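Local coordinates for protein Ufm1-specific protease (Caenorhabditis elegans, PDB 5EJJ) that cleaves the peptide bond at the C-terminal glycine of the ubiquitin-like modifier Ufm1, acting as a thiol protease that removes it from target proteins, at residues 377-382 / 406-411; 401-405 / 453-458; 483-489 / 556-560. All blocks are in the same frame, centred on the assembly; numbering follows the deposited sequence.

Contact 1: residues 377-382 / 406-411; sequences GPYNYH and SWFILN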
ATOM      1  N   GLY A 377       6.445  -3.769  -7.150  1.00 27.64           N
ATOM      2  CA  GLY A 377       5.459  -2.870  -6.561  1.00 28.37           C
ATOM      3  C   GLY A 377       4.264  -2.580  -7.459  1.00 30.78           C
ATOM      4  O   GLY A 377       3.946  -3.375  -8.341  1.00 40.42           O
ATOM      5  N   PRO A 378       3.576  -1.446  -7.233  1.00 33.73           N
ATOM      6  CA  PRO A 378       2.500  -0.956  -8.119  1.00 39.25           C
ATOM      7  C   PRO A 378       2.979   0.000  -9.246  1.00 31.45           C
ATOM      8  O   PRO A 378       4.065   0.570  -9.143  1.00 27.68           O
ATOM      9  CB  PRO A 378       1.596  -0.187  -7.149  1.00 29.32           C
ATOM     10  CG  PRO A 378       2.562   0.413  -6.210  1.00 27.70           C
ATOM     11  CD  PRO A 378       3.640  -0.661  -5.988  1.00 26.79           C
ATOM     12  N   TYR A 379       2.150   0.182 -10.273  1.00 29.76           N
ATOM     13  CA  TYR A 379       2.449   1.033 -11.430  1.00 33.24           C
ATOM     14  C   TYR A 379       1.103   1.438 -12.040  1.00 39.54           C
ATOM     15  O   TYR A 379       0.073   0.884 -11.662  1.00 41.03           O
ATOM     16  CB  TYR A 379       3.250   0.241 -12.476  1.00 34.49           C
ATOM     17  CG  TYR A 379       2.499  -0.995 -12.907  1.00 33.76           C
ATOM     18  CD1 TYR A 379       1.612  -0.956 -13.970  1.00 34.51           C
ATOM     19  CD2 TYR A 379       2.625  -2.181 -12.202  1.00 38.74           C
ATOM     20  CE1 TYR A 379       0.893  -2.063 -14.334  1.00 42.62           C
ATOM     21  CE2 TYR A 379       1.910  -3.305 -12.559  1.00 43.18           C
ATOM     22  CZ  TYR A 379       1.039  -3.245 -13.626  1.00 45.02           C
ATOM     23  OH  TYR A 379       0.316  -4.367 -13.983  1.00 45.03           O
ATOM     24  N   ASN A 380       1.103   2.368 -12.995  1.00 39.96           N
ATOM     25  CA  ASN A 380      -0.107   2.651 -13.787  1.00 45.68           C
ATOM     26  C   ASN A 380       0.002   2.162 -15.231  1.00 52.64           C
ATOM     27  O   ASN A 380       1.091   1.879 -15.722  1.00 50.90           O
ATOM     28  CB  ASN A 380      -0.465   4.140 -13.799  1.00 46.43           C
ATOM     29  CG  ASN A 380      -1.066   4.613 -12.491  1.00 50.77           C
ATOM     30  OD1 ASN A 380      -1.935   3.947 -11.913  1.00 54.35           O
ATOM     31  ND2 ASN A 380      -0.598   5.770 -12.007  1.00 41.86           N
ATOM     32  N   TYR A 381      -1.138   2.085 -15.908  1.00 60.06           N
ATOM     33  CA  TYR A 381      -1.192   1.638 -17.294  1.00 56.70           C
ATOM     34  C   TYR A 381      -1.364   2.833 -18.219  1.00 61.86           C
ATOM     35  O   TYR A 381      -2.457   3.383 -18.317  1.00 67.01           O
ATOM     36  CB  TYR A 381      -2.370   0.685 -17.474  1.00 58.41           C
ATOM     37  CG  TYR A 381      -2.506   0.085 -18.856  1.00 68.46           C
ATOM     38  CD1 TYR A 381      -1.444   0.096 -19.754  1.00 71.12           C
ATOM     39  CD2 TYR A 381      -3.703  -0.492 -19.263  1.00 67.20           C
ATOM     40  CE1 TYR A 381      -1.570  -0.443 -21.015  1.00 71.29           C
ATOM     41  CE2 TYR A 381      -3.837  -1.038 -20.517  1.00 75.17           C
ATOM     42  CZ  TYR A 381      -2.770  -1.012 -21.392  1.00 76.84           C
ATOM     43  OH  TYR A 381      -2.903  -1.557 -22.650  1.00 79.29           O
ATOM     44  N   HIS A 382      -0.288   3.232 -18.894  1.00 60.48           N
ATOM     45  CA  HIS A 382      -0.373   4.264 -19.923  1.00 62.79           C
ATOM     46  C   HIS A 382      -0.403   3.629 -21.310  1.00 68.78           C
ATOM     47  O   HIS A 382       0.131   2.536 -21.519  1.00 67.42           O
ATOM     48  CB  HIS A 382       0.806   5.226 -19.833  1.00 57.31           C
ATOM     49  CG  HIS A 382       0.997   5.823 -18.476  1.00 59.12           C
ATOM     50  ND1 HIS A 382       0.868   7.175 -18.234  1.00 59.45           N
ATOM     51  CD2 HIS A 382       1.324   5.257 -17.290  1.00 55.66           C
ATOM     52  CE1 HIS A 382       1.111   7.417 -16.958  1.00 51.96           C
ATOM     53  NE2 HIS A 382       1.385   6.268 -16.362  1.00 55.70           N
ATOM     54  N   SER A 406       5.619   5.844 -13.859  1.00 33.90           N
ATOM     55  CA  SER A 406       4.587   5.750 -12.845  1.00 31.23           C
ATOM     56  C   SER A 406       4.998   4.779 -11.740  1.00 29.74           C
ATOM     57  O   SER A 406       4.701   5.003 -10.564  1.00 30.47           O
ATOM     58  CB  SER A 406       3.259   5.340 -13.469  1.00 33.05           C
ATOM     59  OG  SER A 406       3.198   3.941 -13.668  1.00 35.16           O
ATOM     60  N   TRP A 407       5.704   3.716 -12.104  1.00 26.51           N
ATOM     61  CA  TRP A 407       6.169   2.776 -11.091  1.00 25.88           C
ATOM     62  C   TRP A 407       7.087   3.480 -10.113  1.00 24.95           C
ATOM     63  O   TRP A 407       7.060   3.188  -8.927  1.00 26.38           O
ATOM     64  CB  TRP A 407       6.876   1.577 -11.712  1.00 23.64           C
ATOM     65  CG  TRP A 407       7.357   0.544 -10.743  1.00 19.25           C
ATOM     66  CD1 TRP A 407       6.794  -0.664 -10.510  1.00 21.74           C
ATOM     67  CD2 TRP A 407       8.521   0.612  -9.902  1.00 19.06           C
ATOM     68  NE1 TRP A 407       7.520  -1.356  -9.567  1.00 19.57           N
ATOM     69  CE2 TRP A 407       8.583  -0.589  -9.177  1.00 17.07           C
ATOM     70  CE3 TRP A 407       9.511   1.572  -9.683  1.00 21.07           C
ATOM     71  CZ2 TRP A 407       9.591  -0.855  -8.259  1.00 18.20           C
ATOM     72  CZ3 TRP A 407      10.514   1.298  -8.755  1.00 20.60           C
ATOM     73  CH2 TRP A 407      10.546   0.099  -8.064  1.00 16.25           C
ATOM     74  N   PHE A 408       7.893   4.417 -10.596  1.00 27.42           N
ATOM     75  CA  PHE A 408       8.824   5.115  -9.708  1.00 29.13           C
ATOM     76  C   PHE A 408       8.167   6.118  -8.728  1.00 28.85           C
ATOM     77  O   PHE A 408       8.715   6.384  -7.643  1.00 27.08           O
ATOM     78  CB  PHE A 408       9.991   5.737 -10.494  1.00 28.48           C
ATOM     79  CG  PHE A 408      11.097   4.760 -10.798  1.00 29.41           C
ATOM     80  CD1 PHE A 408      11.114   4.059 -11.998  1.00 27.66           C
ATOM     81  CD2 PHE A 408      12.111   4.525  -9.869  1.00 26.74           C
ATOM     82  CE1 PHE A 408      12.124   3.147 -12.265  1.00 28.56           C
ATOM     83  CE2 PHE A 408      13.128   3.609 -10.127  1.00 27.67           C
ATOM     84  CZ  PHE A 408      13.131   2.917 -11.324  1.00 31.67           C
ATOM     85  N   ILE A 409       7.006   6.666  -9.078  1.00 23.55           N
ATOM     86  CA  ILE A 409       6.321   7.473  -8.084  1.00 27.63           C
ATOM     87  C   ILE A 409       5.523   6.586  -7.135  1.00 32.74           C
ATOM     88  O   ILE A 409       5.705   6.647  -5.910  1.00 32.04           O
ATOM     89  CB  ILE A 409       5.502   8.644  -8.671  1.00 33.72           C
ATOM     90  CG1 ILE A 409       4.586   8.191  -9.793  1.00 33.68           C
ATOM     91  CG2 ILE A 409       6.439   9.712  -9.240  1.00 41.06           C
ATOM     92  CD1 ILE A 409       4.355   9.308 -10.837  1.00 36.67           C
ATOM     93  N   LEU A 410       4.712   5.691  -7.691  1.00 31.45           N
ATOM     94  CA  LEU A 410       3.906   4.782  -6.874  1.00 23.97           C
ATOM     95  C   LEU A 410       4.727   3.905  -5.924  1.00 26.92           C
ATOM     96  O   LEU A 410       4.158   3.141  -5.139  1.00 28.64           O
ATOM     97  CB  LEU A 410       3.015   3.910  -7.754  1.00 26.00           C
ATOM     98  CG  LEU A 410       1.637   4.527  -7.997  1.00 28.53           C
ATOM     99  CD1 LEU A 410       1.767   5.990  -8.324  1.00 30.50           C
ATOM    100  CD2 LEU A 410       0.876   3.827  -9.102  1.00 33.23           C
ATOM    101  N   ASN A 411       6.054   4.016  -5.987  1.00 25.28           N
ATOM    102  CA  ASN A 411       6.931   3.202  -5.156  1.00 20.74           C
ATOM    103  C   ASN A 411       7.848   4.022  -4.273  1.00 22.37           C
ATOM    104  O   ASN A 411       8.677   3.466  -3.538  1.00 20.29           O
ATOM    105  CB  ASN A 411       7.699   2.198  -5.997  1.00 18.27           C
ATOM    106  CG  ASN A 411       6.837   0.998  -6.379  1.00 21.89           C
ATOM    107  OD1 ASN A 411       6.933  -0.074  -5.768  1.00 22.25           O
ATOM    108  ND2 ASN A 411       5.962   1.184  -7.369  1.00 20.35           N
TER

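Contact 2: residues 401-405 / 453-458; sequences FQTIW and VLNELL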
ATOM      1  N   PHE A 401       7.500   4.086 -21.441  1.00 45.50           N
ATOM      2  CA  PHE A 401       8.361   4.935 -20.645  1.00 46.10           C
ATOM      3  C   PHE A 401       7.549   5.496 -19.493  1.00 43.16           C
ATOM      4  O   PHE A 401       8.014   5.552 -18.354  1.00 39.86           O
ATOM      5  CB  PHE A 401       8.910   6.079 -21.485  1.00 45.21           C
ATOM      6  CG  PHE A 401       9.602   7.112 -20.684  1.00 37.70           C
ATOM      7  CD1 PHE A 401      10.911   6.919 -20.269  1.00 39.81           C
ATOM      8  CD2 PHE A 401       8.948   8.267 -20.327  1.00 37.08           C
ATOM      9  CE1 PHE A 401      11.571   7.868 -19.522  1.00 43.39           C
ATOM     10  CE2 PHE A 401       9.595   9.223 -19.571  1.00 47.99           C
ATOM     11  CZ  PHE A 401      10.917   9.020 -19.165  1.00 48.80           C
ATOM     12  N   GLN A 402       6.328   5.909 -19.811  1.00 44.39           N
ATOM     13  CA  GLN A 402       5.415   6.474 -18.829  1.00 46.24           C
ATOM     14  C   GLN A 402       5.029   5.454 -17.750  1.00 44.35           C
ATOM     15  O   GLN A 402       5.055   5.759 -16.545  1.00 39.74           O
ATOM     16  CB  GLN A 402       4.185   7.065 -19.527  1.00 46.81           C
ATOM     17  CG  GLN A 402       4.463   8.403 -20.213  1.00 42.65           C
ATOM     18  CD  GLN A 402       3.229   8.983 -20.867  1.00 51.00           C
ATOM     19  OE1 GLN A 402       2.336   8.244 -21.282  1.00 52.44           O
ATOM     20  NE2 GLN A 402       3.163  10.317 -20.955  1.00 54.06           N
ATOM     21  N   THR A 403       4.685   4.246 -18.181  1.00 41.69           N
ATOM     22  CA  THR A 403       4.480   3.158 -17.243  1.00 36.28           C
ATOM     23  C   THR A 403       5.692   3.006 -16.325  1.00 32.61           C
ATOM     24  O   THR A 403       5.562   3.102 -15.121  1.00 36.49           O
ATOM     25  CB  THR A 403       4.187   1.840 -17.949  1.00 38.60           C
ATOM     26  OG1 THR A 403       2.925   1.931 -18.625  1.00 44.30           O
ATOM     27  CG2 THR A 403       4.141   0.709 -16.937  1.00 35.84           C
ATOM     28  N   ILE A 404       6.878   2.820 -16.880  1.00 32.03           N
ATOM     29  CA  ILE A 404       8.065   2.717 -16.036  1.00 31.57           C
ATOM     30  C   ILE A 404       8.174   3.908 -15.091  1.00 32.02           C
ATOM     31  O   ILE A 404       8.648   3.781 -13.962  1.00 30.65           O
ATOM     32  CB  ILE A 404       9.357   2.586 -16.879  1.00 32.97           C
ATOM     33  CG1 ILE A 404       9.312   1.305 -17.705  1.00 30.62           C
ATOM     34  CG2 ILE A 404      10.608   2.564 -16.006  1.00 25.92           C
ATOM     35  CD1 ILE A 404      10.460   1.179 -18.635  1.00 31.06           C
ATOM     36  N   TRP A 405       7.710   5.068 -15.534  1.00 36.67           N
ATOM     37  CA  TRP A 405       7.832   6.258 -14.702  1.00 37.50           C
ATOM     38  C   TRP A 405       6.874   6.143 -13.540  1.00 35.54           C
ATOM     39  O   TRP A 405       7.265   6.306 -12.381  1.00 33.79           O
ATOM     40  CB  TRP A 405       7.552   7.543 -15.487  1.00 43.20           C
ATOM     41  CG  TRP A 405       7.893   8.794 -14.712  1.00 45.42           C
ATOM     42  CD1 TRP A 405       7.189   9.326 -13.678  1.00 45.18           C
ATOM     43  CD2 TRP A 405       9.024   9.655 -14.910  1.00 46.65           C
ATOM     44  NE1 TRP A 405       7.804  10.462 -13.219  1.00 48.50           N
ATOM     45  CE2 TRP A 405       8.935  10.686 -13.958  1.00 47.00           C
ATOM     46  CE3 TRP A 405      10.095   9.659 -15.806  1.00 51.61           C
ATOM     47  CZ2 TRP A 405       9.875  11.711 -13.870  1.00 48.48           C
ATOM     48  CZ3 TRP A 405      11.029  10.684 -15.720  1.00 53.58           C
ATOM     49  CH2 TRP A 405      10.907  11.696 -14.762  1.00 49.20           C
ATOM     50  N   VAL A 453      16.535   9.327 -21.439  1.00 51.88           N
ATOM     51  CA  VAL A 453      15.563  10.233 -20.813  1.00 51.36           C
ATOM     52  C   VAL A 453      15.434   9.947 -19.312  1.00 50.94           C
ATOM     53  O   VAL A 453      15.515  10.841 -18.475  1.00 50.13           O
ATOM     54  CB  VAL A 453      14.168  10.075 -21.465  1.00 50.74           C
ATOM     55  CG1 VAL A 453      13.173  11.042 -20.855  1.00 50.18           C
ATOM     56  CG2 VAL A 453      14.249  10.268 -22.962  1.00 44.83           C
ATOM     57  N   LEU A 454      15.229   8.676 -19.000  1.00 50.41           N
ATOM     58  CA  LEU A 454      15.308   8.142 -17.647  1.00 52.01           C
ATOM     59  C   LEU A 454      16.583   8.520 -16.887  1.00 52.05           C
ATOM     60  O   LEU A 454      16.563   8.647 -15.668  1.00 52.26           O
ATOM     61  CB  LEU A 454      15.249   6.614 -17.733  1.00 55.37           C
ATOM     62  CG  LEU A 454      14.275   5.834 -16.867  1.00 47.99           C
ATOM     63  CD1 LEU A 454      12.980   6.616 -16.695  1.00 45.17           C
ATOM     64  CD2 LEU A 454      14.029   4.507 -17.557  1.00 38.25           C
ATOM     65  N   ASN A 455      17.703   8.663 -17.591  1.00 57.30           N
ATOM     66  CA  ASN A 455      18.974   8.945 -16.915  1.00 62.12           C
ATOM     67  C   ASN A 455      19.185  10.416 -16.547  1.00 62.77           C
ATOM     68  O   ASN A 455      19.980  10.731 -15.657  1.00 60.27           O
ATOM     69  CB  ASN A 455      20.170   8.445 -17.730  1.00 66.02           C
ATOM     70  CG  ASN A 455      21.489   8.528 -16.954  1.00 69.50           C
ATOM     71  OD1 ASN A 455      21.510   8.484 -15.718  1.00 64.87           O
ATOM     72  ND2 ASN A 455      22.597   8.644 -17.683  1.00 71.58           N
ATOM     73  N   GLU A 456      18.479  11.319 -17.219  1.00 58.61           N
ATOM     74  CA  GLU A 456      18.654  12.724 -16.892  1.00 59.70           C
ATOM     75  C   GLU A 456      17.377  13.432 -16.467  1.00 54.85           C
ATOM     76  O   GLU A 456      17.421  14.592 -16.071  1.00 62.28           O
ATOM     77  CB  GLU A 456      19.376  13.482 -18.008  1.00 72.02           C
ATOM     78  CG  GLU A 456      18.581  13.660 -19.277  1.00 73.69           C
ATOM     79  CD  GLU A 456      19.428  14.263 -20.376  1.00 88.02           C
ATOM     80  OE1 GLU A 456      20.664  14.326 -20.179  1.00 86.73           O
ATOM     81  OE2 GLU A 456      18.863  14.668 -21.424  1.00 94.21           O
ATOM     82  N   LEU A 457      16.243  12.749 -16.535  1.00 53.69           N
ATOM     83  CA  LEU A 457      15.063  13.251 -15.835  1.00 51.37           C
ATOM     84  C   LEU A 457      14.966  12.637 -14.437  1.00 49.35           C
ATOM     85  O   LEU A 457      14.254  13.150 -13.581  1.00 56.28           O
ATOM     86  CB  LEU A 457      13.771  13.014 -16.624  1.00 44.00           C
ATOM     87  CG  LEU A 457      13.682  13.749 -17.958  1.00 41.73           C
ATOM     88  CD1 LEU A 457      12.246  13.785 -18.508  1.00 35.90           C
ATOM     89  CD2 LEU A 457      14.264  15.140 -17.811  1.00 44.55           C
ATOM     90  N   LEU A 458      15.706  11.557 -14.201  1.00 48.47           N
ATOM     91  CA  LEU A 458      15.579  10.828 -12.950  1.00 49.15           C
ATOM     92  C   LEU A 458      16.883  10.378 -12.323  1.00 53.11           C
ATOM     93  O   LEU A 458      16.850   9.677 -11.316  1.00 58.07           O
ATOM     94  CB  LEU A 458      14.683   9.608 -13.129  1.00 52.13           C
ATOM     95  CG  LEU A 458      13.190   9.889 -13.227  1.00 49.87           C
ATOM     96  CD1 LEU A 458      12.401   8.588 -13.333  1.00 45.83           C
ATOM     97  CD2 LEU A 458      12.734  10.716 -12.054  1.00 42.75           C
TER

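Contact 3: residues 483-489 / 556-560; sequences HFETSGT and LPQPP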
ATOM      1  N   HIS A 483      15.732 -10.428 -12.560  1.00 49.23           N
ATOM      2  CA  HIS A 483      15.462  -8.992 -12.492  1.00 45.22           C
ATOM      3  C   HIS A 483      14.265  -8.734 -11.611  1.00 41.66           C
ATOM      4  O   HIS A 483      14.377  -8.063 -10.582  1.00 39.99           O
ATOM      5  CB  HIS A 483      15.194  -8.390 -13.878  1.00 44.92           C
ATOM      6  CG  HIS A 483      14.608  -7.008 -13.833  1.00 37.54           C
ATOM      7  ND1 HIS A 483      15.325  -5.903 -13.413  1.00 32.14           N
ATOM      8  CD2 HIS A 483      13.369  -6.556 -14.146  1.00 32.59           C
ATOM      9  CE1 HIS A 483      14.550  -4.835 -13.468  1.00 29.96           C
ATOM     10  NE2 HIS A 483      13.360  -5.202 -13.913  1.00 29.63           N
ATOM     11  N   PHE A 484      13.123  -9.274 -12.031  1.00 42.29           N
ATOM     12  CA  PHE A 484      11.862  -9.112 -11.306  1.00 41.62           C
ATOM     13  C   PHE A 484      11.924  -9.473  -9.810  1.00 44.85           C
ATOM     14  O   PHE A 484      11.232  -8.870  -8.999  1.00 46.15           O
ATOM     15  CB  PHE A 484      10.770  -9.923 -11.985  1.00 39.21           C
ATOM     16  CG  PHE A 484      10.274  -9.328 -13.262  1.00 40.44           C
ATOM     17  CD1 PHE A 484       9.900  -8.004 -13.326  1.00 40.13           C
ATOM     18  CD2 PHE A 484      10.159 -10.104 -14.400  1.00 44.36           C
ATOM     19  CE1 PHE A 484       9.426  -7.462 -14.510  1.00 42.63           C
ATOM     20  CE2 PHE A 484       9.684  -9.570 -15.581  1.00 40.62           C
ATOM     21  CZ  PHE A 484       9.318  -8.255 -15.635  1.00 42.29           C
ATOM     22  N   GLU A 485      12.747 -10.451  -9.443  1.00 45.93           N
ATOM     23  CA  GLU A 485      12.873 -10.846  -8.047  1.00 43.52           C
ATOM     24  C   GLU A 485      13.778  -9.877  -7.284  1.00 44.21           C
ATOM     25  O   GLU A 485      13.951  -9.986  -6.076  1.00 54.73           O
ATOM     26  CB  GLU A 485      13.403 -12.284  -7.939  1.00 51.81           C
ATOM     27  CG  GLU A 485      12.758 -13.127  -6.819  1.00 69.51           C
ATOM     28  CD  GLU A 485      13.416 -12.938  -5.437  1.00 84.82           C
ATOM     29  OE1 GLU A 485      14.664 -13.057  -5.342  1.00 85.71           O
ATOM     30  OE2 GLU A 485      12.683 -12.680  -4.444  1.00 76.07           O
ATOM     31  N   THR A 486      14.352  -8.914  -7.987  1.00 44.98           N
ATOM     32  CA  THR A 486      15.309  -8.008  -7.365  1.00 46.69           C
ATOM     33  C   THR A 486      14.900  -6.566  -7.587  1.00 44.89           C
ATOM     34  O   THR A 486      14.251  -5.955  -6.749  1.00 48.09           O
ATOM     35  CB  THR A 486      16.723  -8.203  -7.942  1.00 46.39           C
ATOM     36  OG1 THR A 486      17.103  -9.573  -7.804  1.00 48.86           O
ATOM     37  CG2 THR A 486      17.726  -7.333  -7.201  1.00 52.54           C
ATOM     38  N   SER A 487      15.284  -6.022  -8.731  1.00 43.75           N
ATOM     39  CA  SER A 487      14.947  -4.653  -9.049  1.00 40.76           C
ATOM     40  C   SER A 487      13.426  -4.520  -9.146  1.00 36.90           C
ATOM     41  O   SER A 487      12.861  -3.478  -8.816  1.00 36.41           O
ATOM     42  CB  SER A 487      15.649  -4.228 -10.346  1.00 41.61           C
ATOM     43  OG  SER A 487      17.058  -4.380 -10.225  1.00 40.04           O
ATOM     44  N   GLY A 488      12.771  -5.590  -9.585  1.00 35.24           N
ATOM     45  CA  GLY A 488      11.320  -5.657  -9.638  1.00 33.08           C
ATOM     46  C   GLY A 488      10.573  -4.552 -10.365  1.00 27.92           C
ATOM     47  O   GLY A 488       9.404  -4.317 -10.085  1.00 26.95           O
ATOM     48  N   THR A 489      11.239  -3.880 -11.299  1.00 28.56           N
ATOM     49  CA  THR A 489      10.625  -2.821 -12.109  1.00 26.53           C
ATOM     50  C   THR A 489      10.045  -3.338 -13.418  1.00 27.62           C
ATOM     51  O   THR A 489      10.480  -4.377 -13.924  1.00 31.03           O
ATOM     52  CB  THR A 489      11.659  -1.785 -12.462  1.00 26.27           C
ATOM     53  OG1 THR A 489      12.836  -2.458 -12.945  1.00 34.05           O
ATOM     54  CG2 THR A 489      12.014  -0.983 -11.230  1.00 28.82           C
ATOM     55  N   LEU A 556      16.065  -2.303 -18.342  1.00 36.48           N
ATOM     56  CA  LEU A 556      15.810  -2.872 -17.028  1.00 30.37           C
ATOM     57  C   LEU A 556      16.122  -1.850 -15.948  1.00 35.06           C
ATOM     58  O   LEU A 556      17.251  -1.818 -15.434  1.00 34.43           O
ATOM     59  CB  LEU A 556      16.723  -4.076 -16.816  1.00 28.01           C
ATOM     60  CG  LEU A 556      16.169  -5.453 -17.166  1.00 32.12           C
ATOM     61  CD1 LEU A 556      15.630  -5.491 -18.564  1.00 36.25           C
ATOM     62  CD2 LEU A 556      17.235  -6.507 -16.983  1.00 33.20           C
ATOM     63  N   PRO A 557      15.126  -1.018 -15.587  1.00 31.48           N
ATOM     64  CA  PRO A 557      15.355   0.106 -14.670  1.00 30.70           C
ATOM     65  C   PRO A 557      15.842  -0.321 -13.293  1.00 32.40           C
ATOM     66  O   PRO A 557      15.334  -1.290 -12.721  1.00 34.43           O
ATOM     67  CB  PRO A 557      13.981   0.766 -14.597  1.00 29.33           C
ATOM     68  CG  PRO A 557      13.314   0.391 -15.905  1.00 23.68           C
ATOM     69  CD  PRO A 557      13.756  -1.013 -16.127  1.00 25.90           C
ATOM     70  N   GLN A 558      16.843   0.379 -12.778  1.00 34.31           N
ATOM     71  CA  GLN A 558      17.382   0.059 -11.458  1.00 38.85           C
ATOM     72  C   GLN A 558      16.964   1.135 -10.468  1.00 44.21           C
ATOM     73  O   GLN A 558      17.190   2.326 -10.693  1.00 48.26           O
ATOM     74  CB  GLN A 558      18.916  -0.036 -11.478  1.00 43.32           C
ATOM     75  CG  GLN A 558      19.519  -0.828 -12.634  1.00 46.59           C
ATOM     76  CD  GLN A 558      19.356  -2.331 -12.479  1.00 43.79           C
ATOM     77  OE1 GLN A 558      20.066  -2.970 -11.698  1.00 44.93           O
ATOM     78  NE2 GLN A 558      18.424  -2.903 -13.233  1.00 38.19           N
ATOM     79  N   PRO A 559      16.355   0.724  -9.354  1.00 46.02           N
ATOM     80  CA  PRO A 559      15.948   1.691  -8.334  1.00 40.82           C
ATOM     81  C   PRO A 559      17.140   2.026  -7.451  1.00 38.87           C
ATOM     82  O   PRO A 559      18.001   1.156  -7.235  1.00 35.06           O
ATOM     83  CB  PRO A 559      14.899   0.920  -7.520  1.00 32.71           C
ATOM     84  CG  PRO A 559      14.684  -0.391  -8.257  1.00 34.23           C
ATOM     85  CD  PRO A 559      15.951  -0.642  -8.999  1.00 42.49           C
ATOM     86  N   PRO A 560      17.196   3.269  -6.942  1.00 36.28           N
ATOM     87  CA  PRO A 560      18.305   3.727  -6.091  1.00 38.70           C
ATOM     88  C   PRO A 560      18.370   2.935  -4.796  1.00 45.85           C
ATOM     89  O   PRO A 560      17.550   2.033  -4.623  1.00 48.88           O
ATOM     90  CB  PRO A 560      17.998   5.205  -5.843  1.00 29.63           C
ATOM     91  CG  PRO A 560      16.598   5.417  -6.338  1.00 29.69           C
ATOM     92  CD  PRO A 560      16.277   4.354  -7.318  1.00 32.33           C
TER

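Contact 1: residues 377-382 / 406-411
Pro-378 sets CG and CD of its ring against Leu-410 and Asn-411 at the C-terminal end of helix 396-409. Its CG lies 3.8 Å from Leu-410 CB, and its CD faces the amide of Asn-411, which comes from the opposite direction. Asn-411 ND2 donates to Trp-407 O at 2.8 Å, in the carbonyl plane and on a lone pair. A weak, bent bond from ND2 also reaches Pro-378 O. ND2 sits over one face of the Trp-407 indole as well. These neighbours probably limit how far the amide can turn. Asn-411 OD1 is directed at Gly-377, where a CB would run into it.

Ser-406 ties the loop to the helix through a backbone N-H. With chi1 at 81°, OG lies between the backbone N and the carbonyl carbon, turned to the loop. There it accepts a hydrogen bond from Asn-380 N at 2.7 Å, nearly straight at 170°. OG also bonds to Thr-403 O one turn back. Leu-410 CD2 packs against Asn-380 and the carbonyl carbon of Tyr-379. Tyr-379 CB packs on Trp-407 CB at 3.9 Å, while its ring leads away and its OH bonds to His-360 ND1. His-382 brings its ring edge to Ser-406 CB.

Tyr-381 OH bonds to the O of Asp-520, a probable active-site residue. The loop thus runs from strand 371-374 toward the catalytic region, between helix 396-409 and strand 514-519.

Contact 2: residues 401-405 / 453-458
Trp-405 is the residue most covered here. Its indole receives Leu-458 over one face. Leu-458 CD1 makes a CH-pi contact 3.5 Å from the centroid of the six-membered ring, 15° off the normal. Leu-458 CD2 continues over the CZ2 and CH2 side of the same ring. Leu-457 CB meets the indole at its edge, in plane, 3.7 Å from Trp-405 CH2. The anti setting of CG to the backbone N (chi1 -170°) carries the ring out to the other helix. NE1 is hydrogen-bonded to Lys-416 O, which helps to hold the ring's rotation. With an alanine in place of Trp-405, Leu-458 would probably lose the face it packs on and Lys-416 O its indole donor.

One turn earlier, Phe-401 and Leu-454 run alongside one another, pointing opposite ways. Leu-454 CD1 comes 3.4 Å from Phe-401 CE1. Val-453 CG1 comes obliquely to the ring, 3.5 Å from Phe-401 CZ. Ile-404 adds a looser contact to Leu-454 CD2.

The two helix segments run roughly the same way, at 41°, with axes 12.0 Å apart. Large apolar side chains fill the distance. This is helix packing in a papain-like (clan CA) protease domain, where helix 396-409 starts at Cys-396, the inferred catalytic cysteine.

Contact 3: residues 483-489 / 556-560
The turn that ends helix 477-484 runs beside the end of strand 552-557, with Ser-487 CA 5.8 Å from Gln-558 CA and Thr-489 CA 6.1 Å from Pro-557 CA. The turn is held from within by His-483 O, which accepts from Thr-486 N and Gly-488 N on opposite faces of its carbonyl plane.

His-483 reaches from the helix end toward the strand. Leu-556 CG sits over the centre of its imidazole in a CH-pi contact, 3.9 Å from the centroid and 12° off the normal. Pro-557 O lies at the ring's edge, in plane. The ring is kept in this position by NE2, which donates to Thr-489 O at 3.0 Å.

Thr-489 supplies the hydrogen bond between the segments. Its OG1 gives its proton to Pro-557 O at 2.8 Å, tilted 19° from the carbonyl plane. Chi1 of 48° turns OG1 to that carbonyl, while Thr-489 CG2 points at Pro-559 CG, 4.0 Å away. Ser-487 CB packs on Pro-559 CD. Gln-558 folds back at chi2, and its NE2 donates to Leu-556 O from above the carbonyl plane. Thr-489 and Pro-557 also pack on helix 396-409.

The backbone of Leu-556 and Gln-558 bonds to Arg-463 and Glu-461. Between the two segments themselves, the one hydrogen bond runs from a side-chain hydroxyl to a carbonyl, and the rest is largely apolar and CH-pi packing.

In the fold
From the N terminus, contact 1 opens first, in the loop after strand 371-374, and closes at the end of helix 396-409. Contact 2 begins before that closure, because 401-405 lies on the same helix. It closes at helix 447-457, so contacts 1 and 2 cross. Thr-403 lies against Asn-380 and His-382 where the two meet. Contact 3 follows both in series. It closes the excursion from the end of helix 477-484, through the antiparallel strands, to strand 552-557. Helix 396-409 reaches all three: Ile-404 and Phe-408 touch Pro-557, and Trp-407 touches Thr-489. Loop, second helix and the end of a sheet strand thus gather round one helix of the protease domain.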